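Local coordinates for esterase family protein (Staphylococcus aureus, PDB 7L0A) that is a serine esterase of the alpha/beta-hydrolase clan that probably hydrolyses S-formylglutathione to formate and glutathione, at residues 89-94 with 172-177; 134-139 with 186-191; 150-155 with 249-254; 156-161 with 179-184; 190-195 with 220-225. All coordinates share one frame; numbering follows the deposited sequence.

Contact 1 (89-94 with 172-177); sequences AYANMA and EAIIGN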
# COMPACT_ATOMS: atom_id res chain seq x y z
N ALA B 89 19.95 9.96 4.97
CA ALA B 89 20.21 8.56 4.61
C ALA B 89 21.54 8.42 3.88
O ALA B 89 22.22 7.40 4.00
CB ALA B 89 19.08 8.00 3.76
N TYR B 90 21.96 9.46 3.16
CA TYR B 90 23.12 9.32 2.30
C TYR B 90 24.43 9.35 3.07
O TYR B 90 25.36 8.61 2.72
CB TYR B 90 23.16 10.43 1.24
CG TYR B 90 22.09 10.38 0.20
CD1 TYR B 90 22.21 9.56 -0.92
CD2 TYR B 90 20.97 11.18 0.30
CE1 TYR B 90 21.23 9.53 -1.91
CE2 TYR B 90 19.97 11.13 -0.67
CZ TYR B 90 20.12 10.32 -1.78
OH TYR B 90 19.19 10.27 -2.76
N ALA B 91 24.56 10.21 4.07
CA ALA B 91 25.86 10.33 4.71
C ALA B 91 25.85 10.50 6.22
O ALA B 91 26.93 10.63 6.79
CB ALA B 91 26.65 11.51 4.09
N ASN B 92 24.69 10.46 6.89
CA ASN B 92 24.67 10.60 8.34
C ASN B 92 24.47 9.28 9.09
O ASN B 92 24.56 9.28 10.33
CB ASN B 92 23.57 11.56 8.78
CG ASN B 92 23.83 12.98 8.33
OD1 ASN B 92 23.29 13.43 7.33
ND2 ASN B 92 24.68 13.68 9.07
N MET B 93 24.18 8.19 8.39
CA MET B 93 23.85 6.95 9.07
C MET B 93 25.04 5.99 9.09
O MET B 93 25.95 6.06 8.27
CB MET B 93 22.65 6.27 8.39
CG MET B 93 21.47 7.18 8.21
SD MET B 93 20.72 7.68 9.78
CE MET B 93 19.89 6.17 10.28
N ALA B 94 25.00 5.09 10.07
CA ALA B 94 25.99 4.04 10.17
C ALA B 94 25.88 3.04 9.02
O ALA B 94 24.84 2.89 8.37
CB ALA B 94 25.84 3.32 11.51
N GLU B 172 26.96 18.92 6.31
CA GLU B 172 28.15 18.83 7.16
C GLU B 172 28.81 17.47 7.04
O GLU B 172 30.05 17.36 7.10
CB GLU B 172 27.77 19.11 8.62
CG GLU B 172 28.94 19.29 9.55
CD GLU B 172 29.66 20.59 9.31
OE1 GLU B 172 29.08 21.49 8.64
OE2 GLU B 172 30.80 20.72 9.81
N ALA B 173 28.01 16.40 6.90
CA ALA B 173 28.56 15.06 6.69
C ALA B 173 29.21 14.94 5.32
O ALA B 173 30.25 14.28 5.18
CB ALA B 173 27.48 14.00 6.88
N ILE B 174 28.61 15.56 4.30
CA ILE B 174 29.19 15.54 2.96
C ILE B 174 30.54 16.25 2.95
O ILE B 174 31.54 15.71 2.46
CB ILE B 174 28.21 16.16 1.94
CG1 ILE B 174 26.93 15.34 1.78
CG2 ILE B 174 28.88 16.33 0.55
CD1 ILE B 174 27.15 13.90 1.33
N ILE B 175 30.60 17.47 3.50
CA ILE B 175 31.88 18.19 3.55
C ILE B 175 32.90 17.37 4.31
O ILE B 175 34.07 17.25 3.90
CB ILE B 175 31.70 19.57 4.20
CG1 ILE B 175 30.87 20.51 3.33
CG2 ILE B 175 33.06 20.24 4.40
CD1 ILE B 175 30.41 21.78 4.02
N GLY B 176 32.49 16.80 5.45
CA GLY B 176 33.43 16.13 6.34
C GLY B 176 33.98 14.82 5.83
O GLY B 176 35.05 14.38 6.29
N ASN B 177 33.32 14.22 4.86
CA ASN B 177 33.74 12.95 4.29
C ASN B 177 34.09 13.05 2.82
O ASN B 177 34.39 12.03 2.19
CB ASN B 177 32.63 11.91 4.50
CG ASN B 177 32.47 11.53 5.96
OD1 ASN B 177 33.30 10.82 6.51
ND2 ASN B 177 31.42 12.02 6.60
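A91, at the end of the short helix 88-91, and N92 just after it rest against A173 and I174 of helix 168-177. The two methyl groups A91 CB and A173 CB face each other at 3.8 Å. The same A91 methyl also meets the tip of I174, with I174 CD1 3.7 Å from A91 CB. In I174, CG1 is anti to the carbonyl carbon (chi1 -66°), and the further turn at chi2 (-59°) brings CD1 to the short helix. A173 CB also lies 3.4 Å from A91 O, a van der Waals approach to a backbone oxygen. In the alpha/beta-hydrolase fold, helix 168-177 belongs to the long excursion between strands 148-152 and 204-210, a common place for cap elements in this fold. The contact ties that excursion to the loop region that follows strand 79-83. N92 reaches over from one side, and its ND2 passes 3.6 Å from A173 CB. That amide nitrogen is not left with the methyl alone, because it is hydrogen-bonded to F169 O, one turn earlier on the same helix. On the helix itself, N177 folds its amide back, and N177 ND2 donates to A173 O at 2.9 Å with an N-H...O angle of 152°. Beside A91, the Y90 ring stacks on Y99 and meets W166 nearly at right angles.

Contact 2 (134-139 with 186-191); sequences GTIKFA and HDPYYL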
# COMPACT_ATOMS: atom_id res chain seq x y z
N GLY B 134 22.17 7.06 -7.06
CA GLY B 134 21.62 5.82 -6.52
C GLY B 134 21.45 4.76 -7.59
O GLY B 134 21.83 3.59 -7.40
N THR B 135 20.86 5.15 -8.73
CA THR B 135 20.60 4.19 -9.79
C THR B 135 21.87 3.51 -10.26
O THR B 135 21.92 2.27 -10.38
CB THR B 135 19.89 4.86 -10.96
OG1 THR B 135 18.59 5.25 -10.53
CG2 THR B 135 19.71 3.89 -12.13
N ILE B 136 22.92 4.30 -10.54
CA ILE B 136 24.17 3.71 -11.03
C ILE B 136 24.86 2.91 -9.93
O ILE B 136 25.45 1.85 -10.22
CB ILE B 136 25.09 4.79 -11.63
CG1 ILE B 136 26.19 4.15 -12.49
CG2 ILE B 136 25.73 5.67 -10.60
CD1 ILE B 136 25.69 3.52 -13.76
N LYS B 137 24.73 3.33 -8.67
CA LYS B 137 25.33 2.52 -7.60
C LYS B 137 24.64 1.15 -7.50
O LYS B 137 25.30 0.12 -7.35
CB LYS B 137 25.26 3.25 -6.26
CG LYS B 137 25.73 2.41 -5.10
CD LYS B 137 26.18 3.23 -3.91
CE LYS B 137 26.80 2.29 -2.84
NZ LYS B 137 27.60 3.00 -1.81
N PHE B 138 23.30 1.11 -7.59
CA PHE B 138 22.60 -0.17 -7.54
C PHE B 138 22.85 -0.99 -8.80
O PHE B 138 22.97 -2.21 -8.72
CB PHE B 138 21.08 0.05 -7.32
CG PHE B 138 20.76 0.56 -5.93
CD1 PHE B 138 21.04 -0.21 -4.81
CD2 PHE B 138 20.21 1.81 -5.77
CE1 PHE B 138 20.77 0.29 -3.55
CE2 PHE B 138 19.92 2.32 -4.51
CZ PHE B 138 20.22 1.55 -3.40
N ALA B 139 22.98 -0.34 -9.96
CA ALA B 139 23.32 -1.08 -11.17
C ALA B 139 24.65 -1.80 -11.05
O ALA B 139 24.80 -2.90 -11.61
CB ALA B 139 23.36 -0.14 -12.38
N HIS B 186 31.75 4.58 -2.52
CA HIS B 186 30.91 5.73 -2.74
C HIS B 186 31.19 6.45 -4.06
O HIS B 186 30.47 7.40 -4.39
CB HIS B 186 31.06 6.71 -1.57
CG HIS B 186 30.76 6.09 -0.25
ND1 HIS B 186 29.49 5.79 0.16
CD2 HIS B 186 31.58 5.64 0.73
CE1 HIS B 186 29.53 5.22 1.35
NE2 HIS B 186 30.79 5.12 1.72
N ASP B 187 32.20 6.02 -4.80
CA ASP B 187 32.62 6.64 -6.05
C ASP B 187 32.15 5.80 -7.21
O ASP B 187 32.59 4.65 -7.35
CB ASP B 187 34.15 6.76 -6.02
CG ASP B 187 34.76 7.27 -7.32
OD1 ASP B 187 34.01 7.62 -8.26
OD2 ASP B 187 36.01 7.33 -7.38
N PRO B 188 31.24 6.29 -8.07
CA PRO B 188 30.71 5.44 -9.14
C PRO B 188 31.79 4.88 -10.04
O PRO B 188 31.63 3.78 -10.58
CB PRO B 188 29.77 6.36 -9.91
CG PRO B 188 29.27 7.31 -8.84
CD PRO B 188 30.47 7.56 -7.95
N TYR B 189 32.88 5.62 -10.23
CA TYR B 189 33.94 5.14 -11.10
C TYR B 189 34.67 3.96 -10.48
O TYR B 189 35.05 3.02 -11.19
CB TYR B 189 34.89 6.30 -11.36
CG TYR B 189 34.46 7.27 -12.42
CD1 TYR B 189 33.62 8.34 -12.11
CD2 TYR B 189 34.91 7.15 -13.73
CE1 TYR B 189 33.27 9.25 -13.07
CE2 TYR B 189 34.54 8.06 -14.70
CZ TYR B 189 33.70 9.09 -14.36
OH TYR B 189 33.32 10.01 -15.33
N TYR B 190 34.86 3.97 -9.15
CA TYR B 190 35.43 2.82 -8.46
C TYR B 190 34.49 1.63 -8.53
O TYR B 190 34.93 0.50 -8.76
CB TYR B 190 35.72 3.18 -7.00
CG TYR B 190 36.16 2.01 -6.13
CD1 TYR B 190 35.23 1.22 -5.46
CD2 TYR B 190 37.50 1.71 -6.00
CE1 TYR B 190 35.63 0.15 -4.70
CE2 TYR B 190 37.91 0.66 -5.23
CZ TYR B 190 36.97 -0.11 -4.58
OH TYR B 190 37.42 -1.17 -3.81
N LEU B 191 33.19 1.87 -8.34
CA LEU B 191 32.25 0.76 -8.44
C LEU B 191 32.26 0.16 -9.83
O LEU B 191 32.11 -1.05 -10.01
CB LEU B 191 30.86 1.25 -8.08
CG LEU B 191 30.63 1.68 -6.62
CD1 LEU B 191 29.24 2.26 -6.49
CD2 LEU B 191 30.79 0.50 -5.71
O HOH W 1 27.17 6.21 -1.21
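K137 on helix 130-141 and P188 at the start of helix 188-197 mark the closest backbone approach, with K137 CA and P188 CA 6.3 Å apart. D187 is the N-cap of the second helix, and its OD1 accepts from Y189 N at 3.0 Å, from above the carboxylate plane. Helix 130-141 follows the predicted nucleophile S129, so in this alpha/beta hydrolase the contact packs helix 188-197, two helices further on, against it. I136 and P188 cross at about a right angle, with I136 CG2 4.2 Å from P188 CB. K137 runs out extended, CG anti to its backbone N (chi1 174°). L191 lies against the aliphatic part of this chain, its CD1 3.8 Å from K137 CG. Further out, K137 and H186 lie side by side and point the same way. One water joins them. It is 2.7 Å from H186 ND1, in the plane of the imidazole, and accepts a weak bond from K137 NZ at 3.3 Å. The stronger partner of K137 NZ is the backbone oxygen of E185. The lysine thus spends its methylenes on leucine and its charge on polar atoms, and that charge would be expected to disfavour protonation of H186.

Contact 3 (150-155 with 249-254); sequences VPLSAV and QAIKRA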
# COMPACT_ATOMS: atom_id res chain seq x y z
N VAL B 150 18.26 3.19 -15.47
CA VAL B 150 18.14 4.45 -16.20
C VAL B 150 18.54 5.62 -15.30
O VAL B 150 17.71 6.23 -14.60
CB VAL B 150 16.70 4.66 -16.72
CG1 VAL B 150 16.62 5.93 -17.53
CG2 VAL B 150 16.24 3.47 -17.56
N PRO B 151 19.82 5.99 -15.29
CA PRO B 151 20.22 7.23 -14.59
C PRO B 151 19.86 8.46 -15.41
O PRO B 151 20.21 8.55 -16.59
CB PRO B 151 21.76 7.08 -14.47
CG PRO B 151 22.05 5.67 -14.78
CD PRO B 151 20.98 5.20 -15.73
N LEU B 152 19.16 9.39 -14.77
CA LEU B 152 18.70 10.63 -15.38
C LEU B 152 19.46 11.78 -14.73
O LEU B 152 19.41 11.94 -13.51
CB LEU B 152 17.20 10.82 -15.16
CG LEU B 152 16.26 9.74 -15.68
CD1 LEU B 152 14.84 10.14 -15.27
CD2 LEU B 152 16.37 9.57 -17.15
N SER B 153 20.10 12.62 -15.54
CA SER B 153 20.75 13.82 -15.04
C SER B 153 21.56 13.51 -13.78
O SER B 153 21.49 14.23 -12.77
CB SER B 153 19.72 14.91 -14.73
OG SER B 153 18.81 15.04 -15.82
N ALA B 154 22.35 12.43 -13.86
CA ALA B 154 22.90 11.81 -12.67
C ALA B 154 24.18 12.49 -12.18
O ALA B 154 24.93 13.11 -12.94
CB ALA B 154 23.18 10.32 -12.91
N VAL B 155 24.37 12.38 -10.87
CA VAL B 155 25.61 12.71 -10.16
C VAL B 155 26.55 11.51 -10.26
O VAL B 155 26.27 10.44 -9.70
CB VAL B 155 25.28 13.05 -8.71
CG1 VAL B 155 26.53 13.13 -7.83
CG2 VAL B 155 24.49 14.36 -8.61
N GLN B 249 9.52 14.20 -19.57
CA GLN B 249 9.79 13.67 -20.90
C GLN B 249 10.70 12.45 -20.85
O GLN B 249 10.49 11.47 -21.58
CB GLN B 249 10.47 14.74 -21.76
CG GLN B 249 9.68 16.00 -21.99
CD GLN B 249 10.51 17.07 -22.70
OE1 GLN B 249 10.80 18.13 -22.13
NE2 GLN B 249 10.90 16.80 -23.94
N ALA B 250 11.74 12.52 -20.01
CA ALA B 250 12.73 11.46 -19.95
C ALA B 250 12.15 10.19 -19.35
O ALA B 250 12.44 9.08 -19.81
CB ALA B 250 13.95 11.92 -19.14
N ILE B 251 11.30 10.31 -18.32
CA ILE B 251 10.75 9.11 -17.70
C ILE B 251 9.71 8.47 -18.60
O ILE B 251 9.55 7.24 -18.59
CB ILE B 251 10.21 9.41 -16.30
CG1 ILE B 251 10.10 8.15 -15.43
CG2 ILE B 251 8.88 10.11 -16.30
CD1 ILE B 251 11.47 7.52 -15.07
N LYS B 252 9.00 9.27 -19.42
CA LYS B 252 8.12 8.66 -20.41
C LYS B 252 8.92 7.79 -21.38
O LYS B 252 8.55 6.65 -21.66
CB LYS B 252 7.34 9.74 -21.15
CG LYS B 252 6.41 9.23 -22.26
CD LYS B 252 5.84 10.42 -23.03
CE LYS B 252 5.12 9.99 -24.31
NZ LYS B 252 3.94 9.15 -23.99
N ARG B 253 10.03 8.33 -21.90
CA ARG B 253 10.88 7.57 -22.81
C ARG B 253 11.47 6.35 -22.12
O ARG B 253 11.50 5.25 -22.70
CB ARG B 253 11.97 8.48 -23.37
CG ARG B 253 13.14 7.79 -23.98
CD ARG B 253 12.78 7.14 -25.32
NE ARG B 253 13.92 6.35 -25.80
CZ ARG B 253 13.84 5.10 -26.22
NH1 ARG B 253 12.68 4.47 -26.25
NH2 ARG B 253 14.94 4.48 -26.62
N ALA B 254 11.92 6.53 -20.88
CA ALA B 254 12.53 5.45 -20.13
C ALA B 254 11.56 4.29 -19.92
O ALA B 254 11.96 3.12 -20.04
CB ALA B 254 13.03 5.96 -18.80
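This is strand-to-helix packing in the core of the alpha/beta hydrolase: V150 and L152 of sheet strand 148-152 meet A250, I251 and A254 of the C-terminal helix 244-259. The strand and helix segments run nearly antiparallel, with axes at 171° and 10.2 Å apart. V150 and L152 are two residues apart and turn the same strand face to the helix. A250 and A254 are one helical turn apart and answer them in reverse order. V150 CG1 stands anti to its backbone N (chi1 -177°), and this branch touches A254, with V150 CG1 3.8 Å from A254 CB. L152 divides its two methyls between neighbours. Its CD2 sits 3.9 Å from A250 CB, while L152 CD1 meets I251 CD1 at 4.3 Å, methyl to methyl. Around these pairs, M208 of the adjacent strand 204-210 touches both L152 and A250, and W257 and M258 cover V150 further along the helix. The side chain of L152 is about 8 Å from those of S129 and D213, two of the predicted charge-relay residues. No hydrogen bond or charge joins the two segments. All five touching residues are buried and apolar, so the helix is held to this strand by hydrophobic packing. The alanine methyls let the valine and leucine branches come close, and I251 adds a methyl contact to L152.

Contact 4 (156-161 with 179-184); sequences FEAQNL and SSVKGT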
# COMPACT_ATOMS: atom_id res chain seq x y z
N PHE B 156 27.65 11.67 -10.99
CA PHE B 156 28.63 10.60 -11.18
C PHE B 156 29.96 10.85 -10.50
O PHE B 156 30.82 9.93 -10.45
CB PHE B 156 28.92 10.37 -12.69
CG PHE B 156 27.75 9.79 -13.49
CD1 PHE B 156 27.26 8.53 -13.22
CD2 PHE B 156 27.19 10.51 -14.54
CE1 PHE B 156 26.20 7.99 -13.97
CE2 PHE B 156 26.15 9.98 -15.29
CZ PHE B 156 25.65 8.73 -14.99
N GLU B 157 30.20 12.07 -10.04
CA GLU B 157 31.50 12.47 -9.54
C GLU B 157 31.38 13.06 -8.15
O GLU B 157 30.43 13.76 -7.82
CB GLU B 157 32.18 13.53 -10.43
CG GLU B 157 32.12 13.26 -11.89
CD GLU B 157 33.21 14.00 -12.63
OE1 GLU B 157 34.01 14.69 -11.97
OE2 GLU B 157 33.26 13.89 -13.88
N ALA B 158 32.45 12.87 -7.38
CA ALA B 158 32.46 13.37 -6.01
C ALA B 158 32.29 14.89 -5.95
O ALA B 158 31.62 15.41 -5.04
CB ALA B 158 33.78 12.96 -5.35
N GLN B 159 32.91 15.62 -6.86
CA GLN B 159 32.79 17.06 -6.70
C GLN B 159 31.37 17.54 -6.97
O GLN B 159 30.96 18.58 -6.43
CB GLN B 159 33.74 17.84 -7.59
CG GLN B 159 33.89 19.25 -7.03
CD GLN B 159 34.44 20.25 -8.02
OE1 GLN B 159 35.04 19.88 -9.03
NE2 GLN B 159 34.23 21.54 -7.74
N ASN B 160 30.59 16.79 -7.75
CA ASN B 160 29.20 17.17 -7.94
C ASN B 160 28.47 17.32 -6.61
O ASN B 160 27.46 18.05 -6.52
CB ASN B 160 28.42 16.14 -8.76
CG ASN B 160 28.90 15.97 -10.16
OD1 ASN B 160 28.64 14.93 -10.77
ND2 ASN B 160 29.54 17.00 -10.72
N LEU B 161 28.92 16.59 -5.58
CA LEU B 161 28.16 16.49 -4.34
C LEU B 161 28.08 17.83 -3.63
O LEU B 161 27.12 18.10 -2.90
CB LEU B 161 28.80 15.47 -3.40
CG LEU B 161 28.79 14.01 -3.84
CD1 LEU B 161 29.74 13.20 -2.97
CD2 LEU B 161 27.40 13.42 -3.74
N SER B 179 36.76 14.05 1.46
CA SER B 179 38.11 13.55 1.19
C SER B 179 38.19 12.03 1.22
O SER B 179 39.28 11.48 0.97
CB SER B 179 39.09 14.15 2.20
OG SER B 179 38.92 13.58 3.48
N SER B 180 37.09 11.34 1.51
CA SER B 180 37.05 9.89 1.58
C SER B 180 36.20 9.24 0.49
O SER B 180 35.95 8.04 0.56
CB SER B 180 36.48 9.42 2.93
OG SER B 180 37.24 9.90 4.03
N VAL B 181 35.71 10.02 -0.48
CA VAL B 181 34.80 9.45 -1.48
C VAL B 181 35.57 8.76 -2.60
O VAL B 181 35.28 7.62 -2.96
CB VAL B 181 33.86 10.53 -2.03
CG1 VAL B 181 33.01 9.98 -3.20
CG2 VAL B 181 32.97 11.04 -0.93
N LYS B 182 36.51 9.47 -3.21
CA LYS B 182 37.18 8.94 -4.40
C LYS B 182 37.86 7.61 -4.09
O LYS B 182 38.50 7.44 -3.05
CB LYS B 182 38.21 9.94 -4.90
CG LYS B 182 38.85 9.58 -6.23
CD LYS B 182 39.88 10.63 -6.66
CE LYS B 182 40.69 10.17 -7.85
NZ LYS B 182 39.84 9.94 -9.06
N GLY B 183 37.68 6.66 -5.01
CA GLY B 183 38.33 5.36 -4.88
C GLY B 183 37.74 4.45 -3.82
O GLY B 183 38.43 3.56 -3.33
N THR B 184 36.48 4.66 -3.46
CA THR B 184 35.78 3.87 -2.48
C THR B 184 34.44 3.44 -3.08
O THR B 184 34.07 3.87 -4.18
CB THR B 184 35.52 4.63 -1.17
OG1 THR B 184 34.45 5.57 -1.36
CG2 THR B 184 36.77 5.38 -0.69
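V181 makes the contact for the 179-184 loop, packing on A158 and L161. Its CG1 branch stands anti to the backbone N (chi1 173°) and rests on the alanine methyl, with V181 CG1 3.8 Å from A158 CB. The other branch goes to the leucine, a looser approach of 4.4 Å between V181 CG2 and L161 CD1. V181 also opens a type II beta turn that runs through K182 and G183 to T184. G183 takes a positive phi of 73°, as suits glycine there, and its N is bonded to D187 OD2. T184 closes the turn with two bonds to one carbonyl. T184 OG1 donates to V181 O at 2.7 Å, tilted 29° from the carbonyl plane, and T184 N adds a weak bond. T184 OG1 is also bonded to H186 N, which links the turn to the residues just before helix 188-197. In the fold, the two loops flank helix 168-177: 156-161 follows sheet strand 148-152 and comes before that helix, and 179-184 comes after it. A158 and L161 are brought to the same side by a helical bend, in which L161 N bonds A158 O at 3.0 Å. N160 OD1 reaches back to take weak bonds from F156 N and E157 N, while N160 ND2 is held by D218. L161 also touches M130, next to the predicted nucleophile S129.

Contact 5 (190-195 with 220-225); sequences YLLDKA and LDFIDY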
# COMPACT_ATOMS: atom_id res chain seq x y z
N TYR B 190 34.86 3.97 -9.15
CA TYR B 190 35.43 2.82 -8.46
C TYR B 190 34.49 1.63 -8.53
O TYR B 190 34.93 0.50 -8.76
CB TYR B 190 35.72 3.18 -7.00
CG TYR B 190 36.16 2.01 -6.13
CD1 TYR B 190 35.23 1.22 -5.46
CD2 TYR B 190 37.50 1.71 -6.00
CE1 TYR B 190 35.63 0.15 -4.70
CE2 TYR B 190 37.91 0.66 -5.23
CZ TYR B 190 36.97 -0.11 -4.58
OH TYR B 190 37.42 -1.17 -3.81
N LEU B 191 33.19 1.87 -8.34
CA LEU B 191 32.25 0.76 -8.44
C LEU B 191 32.26 0.16 -9.83
O LEU B 191 32.11 -1.05 -10.01
CB LEU B 191 30.86 1.25 -8.08
CG LEU B 191 30.63 1.68 -6.62
CD1 LEU B 191 29.24 2.26 -6.49
CD2 LEU B 191 30.79 0.50 -5.71
N LEU B 192 32.41 1.01 -10.84
CA LEU B 192 32.42 0.53 -12.22
C LEU B 192 33.61 -0.36 -12.46
O LEU B 192 33.48 -1.47 -13.02
CB LEU B 192 32.42 1.73 -13.15
CG LEU B 192 32.38 1.53 -14.66
CD1 LEU B 192 31.16 0.77 -15.12
CD2 LEU B 192 32.42 2.94 -15.25
N ASP B 193 34.79 0.09 -12.04
CA ASP B 193 36.00 -0.70 -12.22
C ASP B 193 35.92 -2.02 -11.47
O ASP B 193 36.40 -3.05 -11.96
CB ASP B 193 37.21 0.10 -11.77
CG ASP B 193 37.53 1.26 -12.69
OD1 ASP B 193 37.09 1.25 -13.87
OD2 ASP B 193 38.23 2.18 -12.23
N LYS B 194 35.31 -2.02 -10.28
CA LYS B 194 35.19 -3.24 -9.50
C LYS B 194 34.19 -4.21 -10.14
O LYS B 194 34.45 -5.41 -10.22
CB LYS B 194 34.78 -2.89 -8.07
CG LYS B 194 34.81 -4.03 -7.08
CD LYS B 194 34.45 -3.52 -5.70
CE LYS B 194 34.30 -4.68 -4.73
NZ LYS B 194 33.09 -5.48 -5.07
N ALA B 195 33.06 -3.69 -10.63
CA ALA B 195 32.02 -4.55 -11.19
C ALA B 195 32.55 -5.36 -12.36
O ALA B 195 32.27 -6.56 -12.48
CB ALA B 195 30.82 -3.70 -11.62
N LEU B 220 28.74 13.42 -19.94
CA LEU B 220 29.51 13.04 -21.11
C LEU B 220 30.81 12.36 -20.71
O LEU B 220 31.27 11.42 -21.36
CB LEU B 220 29.81 14.25 -21.99
CG LEU B 220 28.58 14.91 -22.63
CD1 LEU B 220 29.08 16.10 -23.48
CD2 LEU B 220 27.76 13.96 -23.47
N ASP B 221 31.46 12.87 -19.66
CA ASP B 221 32.71 12.26 -19.21
C ASP B 221 32.48 10.82 -18.78
O ASP B 221 33.30 9.93 -19.05
CB ASP B 221 33.30 13.05 -18.06
CG ASP B 221 33.89 14.37 -18.50
OD1 ASP B 221 34.04 14.60 -19.73
OD2 ASP B 221 34.19 15.19 -17.61
N PHE B 222 31.37 10.57 -18.09
CA PHE B 222 31.08 9.22 -17.62
C PHE B 222 30.85 8.27 -18.78
O PHE B 222 31.39 7.16 -18.80
CB PHE B 222 29.86 9.24 -16.70
CG PHE B 222 29.60 7.94 -16.00
CD1 PHE B 222 30.42 7.54 -14.95
CD2 PHE B 222 28.58 7.10 -16.42
CE1 PHE B 222 30.20 6.32 -14.31
CE2 PHE B 222 28.36 5.90 -15.77
CZ PHE B 222 29.18 5.50 -14.72
N ILE B 223 30.01 8.68 -19.75
CA ILE B 223 29.75 7.75 -20.86
C ILE B 223 30.99 7.56 -21.72
O ILE B 223 31.17 6.51 -22.34
CB ILE B 223 28.56 8.19 -21.72
CG1 ILE B 223 28.81 9.52 -22.42
CG2 ILE B 223 27.33 8.27 -20.85
CD1 ILE B 223 27.65 9.94 -23.34
N ASP B 224 31.85 8.57 -21.83
CA ASP B 224 33.12 8.40 -22.51
C ASP B 224 33.97 7.32 -21.84
O ASP B 224 34.60 6.49 -22.52
CB ASP B 224 33.84 9.74 -22.54
CG ASP B 224 33.33 10.66 -23.64
OD1 ASP B 224 32.47 10.23 -24.43
OD2 ASP B 224 33.78 11.83 -23.69
N TYR B 225 34.01 7.32 -20.51
CA TYR B 225 34.71 6.26 -19.81
C TYR B 225 34.04 4.90 -20.03
O TYR B 225 34.73 3.91 -20.31
CB TYR B 225 34.84 6.59 -18.31
CG TYR B 225 35.72 5.60 -17.57
CD1 TYR B 225 37.05 5.41 -17.94
CD2 TYR B 225 35.23 4.83 -16.51
CE1 TYR B 225 37.85 4.48 -17.28
CE2 TYR B 225 36.03 3.89 -15.86
CZ TYR B 225 37.35 3.73 -16.25
OH TYR B 225 38.14 2.81 -15.59
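L192, on helix 188-197, faces F222 and Y225 of helix 216-228. The two helices of this alpha/beta hydrolase are separated in the chain by sheet strand 204-210 and run nearly parallel, their segment axes at 14°. With 12.5 Å between those axes, long side chains must bridge the gap. L192 does so with CG anti to its backbone N (chi1 -178°), which sends its branches across. It slides past Y225 in the opposite direction, and L192 CD2 comes to the ring edge, 3.6 Å from Y225 CD2. The same methyl meets F222 obliquely, with L192 CD2 4.2 Å from F222 CE1. F222 has further aromatic neighbours: F156 stacks on it and Y189 meets it edge-to-face. L192 also touches L140 of helix 130-141 as well as I229 and V231, so its end of the contact is buried. D193 comes next and adds the polar part, on the outer side. The D193 and Y225 side chains cross at about a right angle, with carboxylate and ring planes 73° apart. The tyrosine is the donor, and D193 OD1 accepts through its syn lone pair, near the plane of the ring. The bond is short, with Y225 OH 2.5 Å from D193 OD1, while D193 OD2 stays 3.4 Å from the same hydroxyl.

Overall arrangement
All five contacts belong to one alpha/beta-hydrolase fold. Contacts 2 and 5 share Y190 and L191 on helix 188-197, and their centres are about 9 Å apart. Contact 4 touches contacts 1 and 2, with centres about 12 and about 11 Å away. Contact 3 lies on sheet strand 148-152, its centre about 26 Å from that of contact 1. It touches contacts 2 and 4. Along the chain, contact 4 falls between the two segments of contact 2, and contact 5 between those of contact 3. The excursion between strands 148-152 and 204-210 thus meets 89-94 in contact 1, helix 130-141 in contact 2 and helix 216-228 in contact 5, while contact 3 packs the C-terminal helix onto the sheet.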